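Side-chain contacts in thermostable monoacylglycerol lipase (Bacillus, PDB 4LHE), which hydrolyses monoacylglycerols to glycerol and free fatty acids, as an esterase of the alpha/beta hydrolase fold: residues A46-C51 with F244-A249; A127-M132 with A165-L170; V154-Y159 with A228-D233. All coordinates share one frame; numbering follows the deposited sequence.

How the contacts relate
None of the three contacts has a hydrogen bond across it; they differ in burial and in what replaces one. Contact 1 is partly buried and aromatic, pairing Y48, at the T49 end of strand 49-52, with the last turns of helix 234-247. Contact 2 lies at the surface, on the opposite side of the chain's centre, the centres of contacts 1 and 2 being about 35 Å apart; small aliphatic groups join a loop to helix 164-179. Contact 3, also partly buried, sets a leucine methyl against a backbone carbonyl between two loops. Contacts 1 and 3 share an element, since 228-233 leads into helix 234-247. Segments 127-132 and 154-159 both lie in the insertion after strand 115-119.

Contact 1 (A46-C51 with F244-A249); sequences AGYTVC and FFAKHA
Y48 meets F245 through an aromatic pair, and the chain around Y48 explains how its ring gets there. A46 and G47 close the preceding helix 37-45: G47 has a positive phi and takes part in a Schellman motif, which turns the backbone out of the helix before the strand begins. Y48 follows, with CG anti to the carbonyl carbon (chi1 -65°), and its CB bond directed at the helix 234-247. The two rings form a T-shaped stack, the edge of F245 facing the face of Y48, with centroids 5.7 Å apart and planes at 70°. F245 CD2 stands 4.3 Å above the plane of the Y48 ring and is displaced toward its rim, so the stack is off-centre. The phenol end of the tyrosine lies against the first side-chain carbon of its partner: Y48 OH lies 3.4 Å from F245 CB, and Y48 CZ 3.8 Å from the same F245 CB. Y48 OH is also 3.6 Å from A246 N, a contact without a hydrogen bond. Further along, T49 to C51 leave F245 behind and join the sheet. T49 pairs through its backbone with V21 and V23, and its side chain touches W83 and L84 of helix 70-87. On the helix side, F245 also meets Y43 edge-to-face and F92 with its ring at a shallow angle, so Y48 adds to an aromatic cluster. One turn on, H248 ND1 bonds F244 O at 2.7 Å, nearly straight at 165° and with F244 O close to the imidazole plane, tying H248 back to helix 234-247. In this alpha/beta hydrolase fold the last helix, 234-247, and helix 37-45 meet beside the central sheet, as Y43 on F245 and, just past the helix, A46 on L242 attest.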
ATOM      1  N   ALA A  46       1.016 -20.481   0.339  1.00 29.18           N
ATOM      2  CA  ALA A  46       0.864 -20.987  -1.021  1.00 29.60           C
ATOM      3  C   ALA A  46       2.212 -21.251  -1.695  1.00 30.03           C
ATOM      4  O   ALA A  46       2.247 -21.685  -2.833  1.00 30.62           O
ATOM      5  CB  ALA A  46       0.055 -20.032  -1.843  1.00 28.31           C
ATOM      6  N   GLY A  47       3.318 -20.930  -1.027  1.00 30.24           N
ATOM      7  CA  GLY A  47       4.630 -21.255  -1.574  1.00 31.03           C
ATOM      8  C   GLY A  47       5.495 -20.075  -1.975  1.00 30.37           C
ATOM      9  O   GLY A  47       6.634 -20.249  -2.413  1.00 31.32           O
ATOM     10  N   TYR A  48       4.983 -18.867  -1.790  1.00 29.11           N
ATOM     11  CA  TYR A  48       5.710 -17.684  -2.216  1.00 29.00           C
ATOM     12  C   TYR A  48       6.681 -17.191  -1.154  1.00 28.60           C
ATOM     13  O   TYR A  48       6.427 -17.302   0.038  1.00 28.16           O
ATOM     14  CB  TYR A  48       4.719 -16.579  -2.600  1.00 28.43           C
ATOM     15  CG  TYR A  48       3.886 -16.961  -3.803  1.00 29.17           C
ATOM     16  CD1 TYR A  48       4.414 -16.858  -5.076  1.00 29.26           C
ATOM     17  CD2 TYR A  48       2.586 -17.438  -3.666  1.00 28.95           C
ATOM     18  CE1 TYR A  48       3.681 -17.208  -6.186  1.00 29.80           C
ATOM     19  CE2 TYR A  48       1.838 -17.802  -4.788  1.00 29.19           C
ATOM     20  CZ  TYR A  48       2.410 -17.684  -6.045  1.00 29.76           C
ATOM     21  OH  TYR A  48       1.713 -18.012  -7.190  1.00 29.86           O
ATOM     22  N   THR A  49       7.820 -16.688  -1.603  1.00 28.71           N
ATOM     23  CA  THR A  49       8.664 -15.875  -0.749  1.00 28.49           C
ATOM     24  C   THR A  49       7.933 -14.544  -0.589  1.00 26.94           C
ATOM     25  O   THR A  49       7.399 -13.989  -1.555  1.00 26.78           O
ATOM     26  CB  THR A  49      10.041 -15.708  -1.375  1.00 29.08           C
ATOM     27  OG1 THR A  49      10.669 -16.999  -1.409  1.00 29.94           O
ATOM     28  CG2 THR A  49      10.910 -14.757  -0.574  1.00 29.08           C
ATOM     29  N   VAL A  50       7.897 -14.047   0.638  1.00 27.57           N
ATOM     30  CA  VAL A  50       7.048 -12.920   0.980  1.00 26.07           C
ATOM     31  C   VAL A  50       7.866 -11.894   1.761  1.00 26.64           C
ATOM     32  O   VAL A  50       8.640 -12.261   2.646  1.00 27.45           O
ATOM     33  CB  VAL A  50       5.856 -13.435   1.794  1.00 26.04           C
ATOM     34  CG1 VAL A  50       5.391 -12.420   2.784  1.00 25.62           C
ATOM     35  CG2 VAL A  50       4.723 -13.866   0.853  1.00 25.42           C
ATOM     36  N   CYS A  51       7.728 -10.619   1.410  1.00 25.82           N
ATOM     37  CA  CYS A  51       8.391  -9.544   2.160  1.00 25.77           C
ATOM     38  C   CYS A  51       7.383  -8.452   2.528  1.00 25.81           C
ATOM     39  O   CYS A  51       6.768  -7.830   1.652  1.00 25.12           O
ATOM     40  CB  CYS A  51       9.560  -8.962   1.349  1.00 26.74           C
ATOM     41  SG  CYS A  51      10.346  -7.461   2.040  1.00 28.08           S
ATOM     42  N   PHE A 244      -3.946 -14.456  -9.942  1.00 31.92           N
ATOM     43  CA  PHE A 244      -3.140 -13.494 -10.700  1.00 32.00           C
ATOM     44  C   PHE A 244      -1.658 -13.894 -10.699  1.00 30.29           C
ATOM     45  O   PHE A 244      -1.021 -13.944 -11.760  1.00 31.44           O
ATOM     46  CB  PHE A 244      -3.333 -12.066 -10.159  1.00 31.96           C
ATOM     47  CG  PHE A 244      -2.490 -10.999 -10.857  1.00 31.21           C
ATOM     48  CD1 PHE A 244      -1.328 -10.516 -10.267  1.00 30.36           C
ATOM     49  CD2 PHE A 244      -2.885 -10.460 -12.078  1.00 33.04           C
ATOM     50  CE1 PHE A 244      -0.564  -9.536 -10.880  1.00 30.50           C
ATOM     51  CE2 PHE A 244      -2.118  -9.479 -12.702  1.00 32.58           C
ATOM     52  CZ  PHE A 244      -0.960  -9.011 -12.097  1.00 31.48           C
ATOM     53  N   PHE A 245      -1.114 -14.192  -9.523  1.00 29.49           N
ATOM     54  CA  PHE A 245       0.295 -14.590  -9.416  1.00 29.62           C
ATOM     55  C   PHE A 245       0.627 -15.842 -10.262  1.00 30.43           C
ATOM     56  O   PHE A 245       1.566 -15.833 -11.075  1.00 31.24           O
ATOM     57  CB  PHE A 245       0.687 -14.848  -7.954  1.00 28.54           C
ATOM     58  CG  PHE A 245       0.463 -13.676  -7.018  1.00 26.71           C
ATOM     59  CD1 PHE A 245       0.514 -12.360  -7.470  1.00 26.98           C
ATOM     60  CD2 PHE A 245       0.217 -13.911  -5.668  1.00 26.10           C
ATOM     61  CE1 PHE A 245       0.318 -11.303  -6.581  1.00 26.03           C
ATOM     62  CE2 PHE A 245       0.010 -12.867  -4.781  1.00 25.54           C
ATOM     63  CZ  PHE A 245       0.075 -11.560  -5.231  1.00 24.70           C
ATOM     64  N   ALA A 246      -0.125 -16.918 -10.048  1.00 30.40           N
ATOM     65  CA  ALA A 246       0.032 -18.158 -10.823  1.00 32.07           C
ATOM     66  C   ALA A 246       0.025 -17.922 -12.337  1.00 32.74           C
ATOM     67  O   ALA A 246       0.898 -18.416 -13.053  1.00 33.32           O
ATOM     68  CB  ALA A 246      -1.072 -19.159 -10.441  1.00 31.74           C
ATOM     69  N   LYS A 247      -0.961 -17.173 -12.830  1.00 33.07           N
ATOM     70  CA  LYS A 247      -1.064 -16.948 -14.272  1.00 35.03           C
ATOM     71  C   LYS A 247       0.017 -16.066 -14.886  1.00 34.99           C
ATOM     72  O   LYS A 247       0.143 -16.034 -16.115  1.00 35.32           O
ATOM     73  CB  LYS A 247      -2.441 -16.402 -14.662  1.00 35.34           C
ATOM     74  CG  LYS A 247      -3.562 -17.363 -14.360  1.00 35.85           C
ATOM     75  CD  LYS A 247      -4.843 -16.979 -15.070  1.00 38.27           C
ATOM     76  CE  LYS A 247      -5.637 -15.970 -14.276  1.00 38.42           C
ATOM     77  NZ  LYS A 247      -7.093 -15.997 -14.671  1.00 41.08           N
ATOM     78  N   HIS A 248       0.781 -15.340 -14.067  1.00 33.85           N
ATOM     79  CA  HIS A 248       1.837 -14.489 -14.625  1.00 34.03           C
ATOM     80  C   HIS A 248       3.220 -14.732 -14.023  1.00 33.94           C
ATOM     81  O   HIS A 248       4.052 -13.840 -14.021  1.00 34.89           O
ATOM     82  CB  HIS A 248       1.516 -13.002 -14.423  1.00 33.37           C
ATOM     83  CG  HIS A 248       0.173 -12.606 -14.944  1.00 34.14           C
ATOM     84  ND1 HIS A 248      -0.972 -12.685 -14.181  1.00 33.54           N
ATOM     85  CD2 HIS A 248      -0.215 -12.141 -16.159  1.00 35.59           C
ATOM     86  CE1 HIS A 248      -2.007 -12.284 -14.898  1.00 34.98           C
ATOM     87  NE2 HIS A 248      -1.574 -11.944 -16.100  1.00 35.88           N
ATOM     88  N   ALA A 249       3.485 -15.934 -13.530  1.00 34.00           N
ATOM     89  CA  ALA A 249       4.718 -16.162 -12.767  1.00 34.65           C
ATOM     90  C   ALA A 249       6.017 -16.092 -13.595  1.00 37.43           C
ATOM     91  O   ALA A 249       7.116 -16.249 -13.039  1.00 38.99           O
ATOM     92  CB  ALA A 249       4.615 -17.387 -11.869  1.00 34.50           C
TER

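Contact 2 (A127-M132 with A165-L170); sequences AIAAGM and ASLLQL
A129 and L167 supply the one side-chain pair here, and it is wholly apolar: A129 CB lies 3.9 Å from L167 CD1. The leucine does the reaching. Its CB bond points at the 127-132 loop, and with CG anti to the carbonyl carbon (chi1 -71°) and CD1 extended from CA (chi2 172°) that methyl becomes the leading tip. The other branch makes the second, looser type of contact, methyl against backbone: L167 CD2 is 4.3 Å from I128 O. The I128 side chain itself leads away from the helix and comes no nearer than 4.6 Å, although the closest pair of CA atoms, 7.2 Å apart, is I128 with L167.

Polar interactions stay within each segment. In the loop, M132 N bonds A129 O at 3.3 Å, bridging the turn through A130 and G131. In the helix, L170 N bonds S166 O at 2.9 Å, continuing the regular pattern of helix 164-179. No donor on one side meets an acceptor on the other.

The apolar contact extends past the two segments. L142 of strand 141-143 is touched by A129, M132 and L167, while F29 lies against S166, L167 and L170, so L167 contributes to both groups. Both segments lie between strands 115-119 and 188-193, where related lipases carry a cap, so the contact is probably within it. With three methyls and a carbonyl, and 118 Å² buried over both sides, the chemistry implies a light, nondirectional contact with little to fix the register of the loop against the helix.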
ATOM      1  N   ALA A 127      -9.608  16.042  -1.305  1.00 61.74           N
ATOM      2  CA  ALA A 127      -9.599  16.368   0.112  1.00 62.77           C
ATOM      3  C   ALA A 127      -8.385  15.743   0.803  1.00 59.90           C
ATOM      4  O   ALA A 127      -8.479  14.677   1.416  1.00 57.91           O
ATOM      5  CB  ALA A 127     -10.892  15.905   0.756  1.00 63.30           C
ATOM      6  N   ILE A 128      -7.249  16.425   0.669  1.00 60.23           N
ATOM      7  CA  ILE A 128      -5.984  16.060   1.301  1.00 58.59           C
ATOM      8  C   ILE A 128      -6.211  15.808   2.788  1.00 59.52           C
ATOM      9  O   ILE A 128      -6.136  14.673   3.277  1.00 56.66           O
ATOM     10  CB  ILE A 128      -4.959  17.227   1.168  1.00 61.56           C
ATOM     11  CG1 ILE A 128      -5.396  18.241   0.098  1.00 64.50           C
ATOM     12  CG2 ILE A 128      -3.557  16.711   0.878  1.00 58.05           C
ATOM     13  CD1 ILE A 128      -5.048  17.839  -1.333  1.00 61.74           C
ATOM     14  N   ALA A 129      -6.489  16.898   3.492  1.00 62.79           N
ATOM     15  CA  ALA A 129      -6.872  16.870   4.890  1.00 63.29           C
ATOM     16  C   ALA A 129      -8.313  17.337   4.971  1.00 66.79           C
ATOM     17  O   ALA A 129      -8.578  18.459   5.404  1.00 70.66           O
ATOM     18  CB  ALA A 129      -5.998  17.799   5.664  1.00 64.83           C
ATOM     19  N   ALA A 130      -9.220  16.486   4.523  1.00 63.73           N
ATOM     20  CA  ALA A 130     -10.611  16.870   4.340  1.00 64.91           C
ATOM     21  C   ALA A 130     -11.037  17.580   5.607  1.00 67.18           C
ATOM     22  O   ALA A 130     -11.110  16.986   6.667  1.00 67.38           O
ATOM     23  CB  ALA A 130     -11.439  15.668   3.941  1.00 63.74           C
ATOM     24  N   GLY A 131     -11.334  18.857   5.456  1.00 68.54           N
ATOM     25  CA  GLY A 131     -11.787  19.717   6.533  1.00 70.29           C
ATOM     26  C   GLY A 131     -11.308  19.658   7.971  1.00 71.46           C
ATOM     27  O   GLY A 131     -12.109  19.742   8.905  1.00 73.42           O
ATOM     28  N   MET A 132     -10.003  19.478   8.149  1.00 70.49           N
ATOM     29  CA  MET A 132      -9.360  19.667   9.445  1.00 70.91           C
ATOM     30  C   MET A 132      -8.536  20.943   9.483  1.00 71.44           C
ATOM     31  O   MET A 132      -8.576  21.707  10.451  1.00 72.34           O
ATOM     32  CB  MET A 132      -8.475  18.437   9.680  1.00 68.30           C
ATOM     33  CG  MET A 132      -8.753  17.695  10.987  1.00 67.74           C
ATOM     34  SD  MET A 132     -10.398  16.957  11.018  1.00 70.75           S
ATOM     35  CE  MET A 132     -10.324  15.898   9.569  1.00 67.13           C
ATOM     36  N   ALA A 165       2.772  17.714   8.257  1.00 50.17           N
ATOM     37  CA  ALA A 165       3.992  17.668   7.472  1.00 48.65           C
ATOM     38  C   ALA A 165       4.009  16.387   6.624  1.00 47.81           C
ATOM     39  O   ALA A 165       4.517  16.388   5.500  1.00 46.71           O
ATOM     40  CB  ALA A 165       5.195  17.713   8.384  1.00 48.83           C
ATOM     41  N   SER A 166       3.464  15.297   7.176  1.00 46.92           N
ATOM     42  CA  SER A 166       3.412  14.007   6.476  1.00 45.29           C
ATOM     43  C   SER A 166       2.428  14.038   5.322  1.00 45.35           C
ATOM     44  O   SER A 166       2.664  13.437   4.273  1.00 45.12           O
ATOM     45  CB  SER A 166       3.031  12.874   7.444  1.00 44.96           C
ATOM     46  OG  SER A 166       4.102  12.570   8.315  1.00 44.47           O
ATOM     47  N   LEU A 167       1.311  14.724   5.519  1.00 47.33           N
ATOM     48  CA  LEU A 167       0.335  14.870   4.448  1.00 47.84           C
ATOM     49  C   LEU A 167       0.936  15.560   3.239  1.00 47.62           C
ATOM     50  O   LEU A 167       0.654  15.176   2.109  1.00 46.59           O
ATOM     51  CB  LEU A 167      -0.897  15.620   4.939  1.00 50.33           C
ATOM     52  CG  LEU A 167      -1.753  14.799   5.896  1.00 50.82           C
ATOM     53  CD1 LEU A 167      -2.842  15.660   6.485  1.00 53.84           C
ATOM     54  CD2 LEU A 167      -2.359  13.623   5.158  1.00 50.25           C
ATOM     55  N   LEU A 168       1.771  16.572   3.479  1.00 47.79           N
ATOM     56  CA  LEU A 168       2.456  17.271   2.401  1.00 48.08           C
ATOM     57  C   LEU A 168       3.305  16.277   1.624  1.00 46.61           C
ATOM     58  O   LEU A 168       3.312  16.285   0.382  1.00 46.17           O
ATOM     59  CB  LEU A 168       3.352  18.390   2.955  1.00 49.36           C
ATOM     60  CG  LEU A 168       2.830  19.822   3.106  1.00 51.56           C
ATOM     61  CD1 LEU A 168       1.536  20.052   2.345  1.00 53.02           C
ATOM     62  CD2 LEU A 168       2.676  20.212   4.561  1.00 53.03           C
ATOM     63  N   GLN A 169       4.013  15.420   2.362  1.00 45.60           N
ATOM     64  CA  GLN A 169       4.903  14.426   1.760  1.00 44.05           C
ATOM     65  C   GLN A 169       4.109  13.454   0.900  1.00 43.06           C
ATOM     66  O   GLN A 169       4.523  13.106  -0.216  1.00 42.60           O
ATOM     67  CB  GLN A 169       5.664  13.663   2.848  1.00 42.75           C
ATOM     68  CG  GLN A 169       6.702  14.499   3.590  1.00 43.98           C
ATOM     69  CD  GLN A 169       7.942  14.769   2.757  1.00 43.52           C
ATOM     70  OE1 GLN A 169       8.288  13.988   1.874  1.00 42.31           O
ATOM     71  NE2 GLN A 169       8.628  15.880   3.044  1.00 44.49           N
ATOM     72  N   LEU A 170       2.964  13.037   1.434  1.00 43.31           N
ATOM     73  CA  LEU A 170       2.042  12.125   0.749  1.00 43.33           C
ATOM     74  C   LEU A 170       1.488  12.692  -0.563  1.00 44.43           C
ATOM     75  O   LEU A 170       1.329  11.962  -1.553  1.00 43.20           O
ATOM     76  CB  LEU A 170       0.887  11.782   1.684  1.00 43.40           C
ATOM     77  CG  LEU A 170      -0.207  10.921   1.060  1.00 43.68           C
ATOM     78  CD1 LEU A 170       0.379   9.611   0.517  1.00 42.09           C
ATOM     79  CD2 LEU A 170      -1.326  10.658   2.046  1.00 43.41           C
TER

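Contact 3 (V154-Y159 with A228-D233); sequences VKELAY and ATLDYD
L230 meets V154, K155 and E156, and its side chain can be followed outward from CB. L230 CB points toward the other segment and comes 4.5 Å from V154 CG2, giving only loose contact. At CG the chain stays extended, chi2 being 179°, and this carries CD1 forward as the working tip. L230 CD1 reaches K155 O at 3.5 Å and K155 C at 4.1 Å, approaching beside the carbonyl at roughly 109° from the C=O bond. The same methyl is 4.4 Å from E156 N and 4.5 Å from E156 CG, so it lies along the K155-E156 peptide; CD2 makes no comparably close approach. The backbone adds a separate contact: L230 O lies 3.4 Å from V154 CG2, the valine branch held between backbone N and carbonyl carbon (chi1 -76° for CG1).

The polar ends have other partners. E156 OE2 bonds S147 OG, within what is probably the cap, and its side chain lies about 4 Å from a bound sulfate and near a probable Ser-His-Asp triad. D231 ties the two loops further, OD1 receiving N151 N and OD2 receiving K150 N and Y225 N.

In the fold, 154-159 runs between strands 141-143 and 161-163 of the insertion, with Y159 resting on Y62 and M65 of helix 62-67. The partner 228-233 spans from strand 216-221 to helix 234-247, where D233 stands at the N-cap position without a capping bond from its side chain; its OD2 bonds S224 OG and N223 N. L230 therefore sits where the insertion meets the loop joining the last strand to the last helix.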
ATOM      1  N   VAL A 154     -12.368  -6.590  13.582  1.00 40.82           N
ATOM      2  CA  VAL A 154     -10.944  -6.412  13.300  1.00 39.18           C
ATOM      3  C   VAL A 154     -10.608  -4.948  13.490  1.00 42.44           C
ATOM      4  O   VAL A 154     -11.510  -4.115  13.660  1.00 44.15           O
ATOM      5  CB  VAL A 154     -10.602  -6.833  11.878  1.00 37.93           C
ATOM      6  CG1 VAL A 154     -10.577  -8.353  11.770  1.00 35.94           C
ATOM      7  CG2 VAL A 154     -11.630  -6.245  10.898  1.00 38.53           C
ATOM      8  N   LYS A 155      -9.323  -4.614  13.449  1.00 41.06           N
ATOM      9  CA  LYS A 155      -8.944  -3.223  13.650  1.00 42.72           C
ATOM     10  C   LYS A 155      -7.605  -2.894  13.005  1.00 41.62           C
ATOM     11  O   LYS A 155      -6.796  -3.785  12.733  1.00 38.25           O
ATOM     12  CB  LYS A 155      -8.920  -2.895  15.153  1.00 44.50           C
ATOM     13  CG  LYS A 155      -7.699  -3.438  15.885  1.00 44.26           C
ATOM     14  CD  LYS A 155      -7.999  -3.719  17.357  1.00 46.19           C
ATOM     15  CE  LYS A 155      -6.716  -4.007  18.149  1.00 44.53           C
ATOM     16  NZ  LYS A 155      -5.903  -5.087  17.535  1.00 41.85           N
ATOM     17  N   GLU A 156      -7.397  -1.608  12.741  1.00 42.80           N
ATOM     18  CA  GLU A 156      -6.115  -1.089  12.287  1.00 41.85           C
ATOM     19  C   GLU A 156      -5.298  -0.750  13.526  1.00 42.47           C
ATOM     20  O   GLU A 156      -5.872  -0.549  14.599  1.00 43.60           O
ATOM     21  CB  GLU A 156      -6.345   0.205  11.501  1.00 43.58           C
ATOM     22  CG  GLU A 156      -6.215   0.097   9.998  1.00 41.89           C
ATOM     23  CD  GLU A 156      -6.412   1.454   9.330  1.00 44.84           C
ATOM     24  OE1 GLU A 156      -5.801   1.690   8.259  1.00 44.01           O
ATOM     25  OE2 GLU A 156      -7.184   2.285   9.882  1.00 47.18           O
ATOM     26  N   LEU A 157      -3.973  -0.677  13.388  1.00 40.25           N
ATOM     27  CA  LEU A 157      -3.123  -0.168  14.469  1.00 41.43           C
ATOM     28  C   LEU A 157      -2.564   1.199  14.088  1.00 42.90           C
ATOM     29  O   LEU A 157      -1.454   1.556  14.495  1.00 43.99           O
ATOM     30  CB  LEU A 157      -1.946  -1.101  14.759  1.00 38.87           C
ATOM     31  CG  LEU A 157      -2.140  -2.597  14.998  1.00 36.78           C
ATOM     32  CD1 LEU A 157      -0.824  -3.185  15.408  1.00 35.70           C
ATOM     33  CD2 LEU A 157      -3.188  -2.895  16.064  1.00 38.97           C
ATOM     34  N   ALA A 158      -3.319   1.956  13.297  1.00 45.44           N
ATOM     35  CA  ALA A 158      -2.877   3.278  12.833  1.00 46.60           C
ATOM     36  C   ALA A 158      -2.878   4.327  13.951  1.00 48.46           C
ATOM     37  O   ALA A 158      -3.629   4.209  14.925  1.00 50.35           O
ATOM     38  CB  ALA A 158      -3.739   3.736  11.665  1.00 46.24           C
ATOM     39  N   TYR A 159      -2.037   5.352  13.806  1.00 48.44           N
ATOM     40  CA  TYR A 159      -1.905   6.407  14.819  1.00 50.30           C
ATOM     41  C   TYR A 159      -3.235   7.148  15.039  1.00 53.58           C
ATOM     42  O   TYR A 159      -4.133   7.086  14.193  1.00 54.28           O
ATOM     43  CB  TYR A 159      -0.837   7.422  14.397  1.00 49.85           C
ATOM     44  CG  TYR A 159       0.566   6.865  14.197  1.00 46.58           C
ATOM     45  CD1 TYR A 159       1.129   5.974  15.108  1.00 45.46           C
ATOM     46  CD2 TYR A 159       1.325   7.249  13.098  1.00 44.69           C
ATOM     47  CE1 TYR A 159       2.413   5.479  14.924  1.00 42.79           C
ATOM     48  CE2 TYR A 159       2.601   6.764  12.907  1.00 42.36           C
ATOM     49  CZ  TYR A 159       3.133   5.882  13.823  1.00 41.43           C
ATOM     50  OH  TYR A 159       4.401   5.407  13.630  1.00 39.74           O
ATOM     51  N   ALA A 228      -9.607  -2.607   2.893  1.00 31.21           N
ATOM     52  CA  ALA A 228     -10.196  -3.823   2.316  1.00 31.98           C
ATOM     53  C   ALA A 228      -9.445  -5.121   2.682  1.00 32.15           C
ATOM     54  O   ALA A 228     -10.031  -6.199   2.719  1.00 32.44           O
ATOM     55  CB  ALA A 228     -10.295  -3.658   0.789  1.00 31.49           C
ATOM     56  N   THR A 229      -8.147  -5.000   2.964  1.00 31.15           N
ATOM     57  CA  THR A 229      -7.292  -6.155   3.255  1.00 30.31           C
ATOM     58  C   THR A 229      -7.650  -6.796   4.591  1.00 31.53           C
ATOM     59  O   THR A 229      -7.303  -7.951   4.860  1.00 30.88           O
ATOM     60  CB  THR A 229      -5.815  -5.739   3.280  1.00 28.73           C
ATOM     61  OG1 THR A 229      -5.653  -4.633   4.183  1.00 28.16           O
ATOM     62  CG2 THR A 229      -5.343  -5.316   1.884  1.00 27.57           C
ATOM     63  N   LEU A 230      -8.332  -6.033   5.439  1.00 32.44           N
ATOM     64  CA  LEU A 230      -8.770  -6.544   6.728  1.00 32.67           C
ATOM     65  C   LEU A 230     -10.289  -6.724   6.758  1.00 34.07           C
ATOM     66  O   LEU A 230     -10.839  -7.228   7.748  1.00 34.69           O
ATOM     67  CB  LEU A 230      -8.383  -5.571   7.836  1.00 33.08           C
ATOM     68  CG  LEU A 230      -6.913  -5.307   8.147  1.00 32.07           C
ATOM     69  CD1 LEU A 230      -6.816  -4.280   9.268  1.00 32.78           C
ATOM     70  CD2 LEU A 230      -6.237  -6.568   8.549  1.00 30.69           C
ATOM     71  N   ASP A 231     -10.964  -6.301   5.689  1.00 34.12           N
ATOM     72  CA  ASP A 231     -12.432  -6.249   5.672  1.00 35.83           C
ATOM     73  C   ASP A 231     -13.053  -7.554   5.162  1.00 35.60           C
ATOM     74  O   ASP A 231     -12.347  -8.552   4.954  1.00 34.66           O
ATOM     75  CB  ASP A 231     -12.904  -5.062   4.820  1.00 35.97           C
ATOM     76  CG  ASP A 231     -14.074  -4.318   5.437  1.00 37.00           C
ATOM     77  OD1 ASP A 231     -14.789  -4.900   6.292  1.00 37.46           O
ATOM     78  OD2 ASP A 231     -14.263  -3.128   5.090  1.00 37.73           O
ATOM     79  N   TYR A 232     -14.365  -7.548   4.944  1.00 36.28           N
ATOM     80  CA  TYR A 232     -15.071  -8.771   4.536  1.00 37.56           C
ATOM     81  C   TYR A 232     -14.605  -9.357   3.195  1.00 36.65           C
ATOM     82  O   TYR A 232     -14.704 -10.563   2.972  1.00 36.34           O
ATOM     83  CB  TYR A 232     -16.591  -8.542   4.512  1.00 38.94           C
ATOM     84  CG  TYR A 232     -17.227  -8.366   5.875  1.00 39.82           C
ATOM     85  CD1 TYR A 232     -17.188  -9.386   6.826  1.00 39.88           C
ATOM     86  CD2 TYR A 232     -17.893  -7.190   6.202  1.00 41.25           C
ATOM     87  CE1 TYR A 232     -17.781  -9.225   8.069  1.00 41.07           C
ATOM     88  CE2 TYR A 232     -18.474  -7.019   7.437  1.00 41.65           C
ATOM     89  CZ  TYR A 232     -18.421  -8.039   8.364  1.00 42.16           C
ATOM     90  OH  TYR A 232     -19.022  -7.859   9.593  1.00 43.68           O
ATOM     91  N   ASP A 233     -14.088  -8.518   2.306  1.00 36.04           N
ATOM     92  CA  ASP A 233     -13.617  -9.025   1.026  1.00 35.52           C
ATOM     93  C   ASP A 233     -12.179  -9.561   1.076  1.00 34.81           C
ATOM     94  O   ASP A 233     -11.617  -9.873   0.033  1.00 34.32           O
ATOM     95  CB  ASP A 233     -13.771  -7.978  -0.084  1.00 36.39           C
ATOM     96  CG  ASP A 233     -15.234  -7.712  -0.441  1.00 38.36           C
ATOM     97  OD1 ASP A 233     -15.956  -8.685  -0.741  1.00 39.36           O
ATOM     98  OD2 ASP A 233     -15.659  -6.534  -0.416  1.00 38.56           O
TER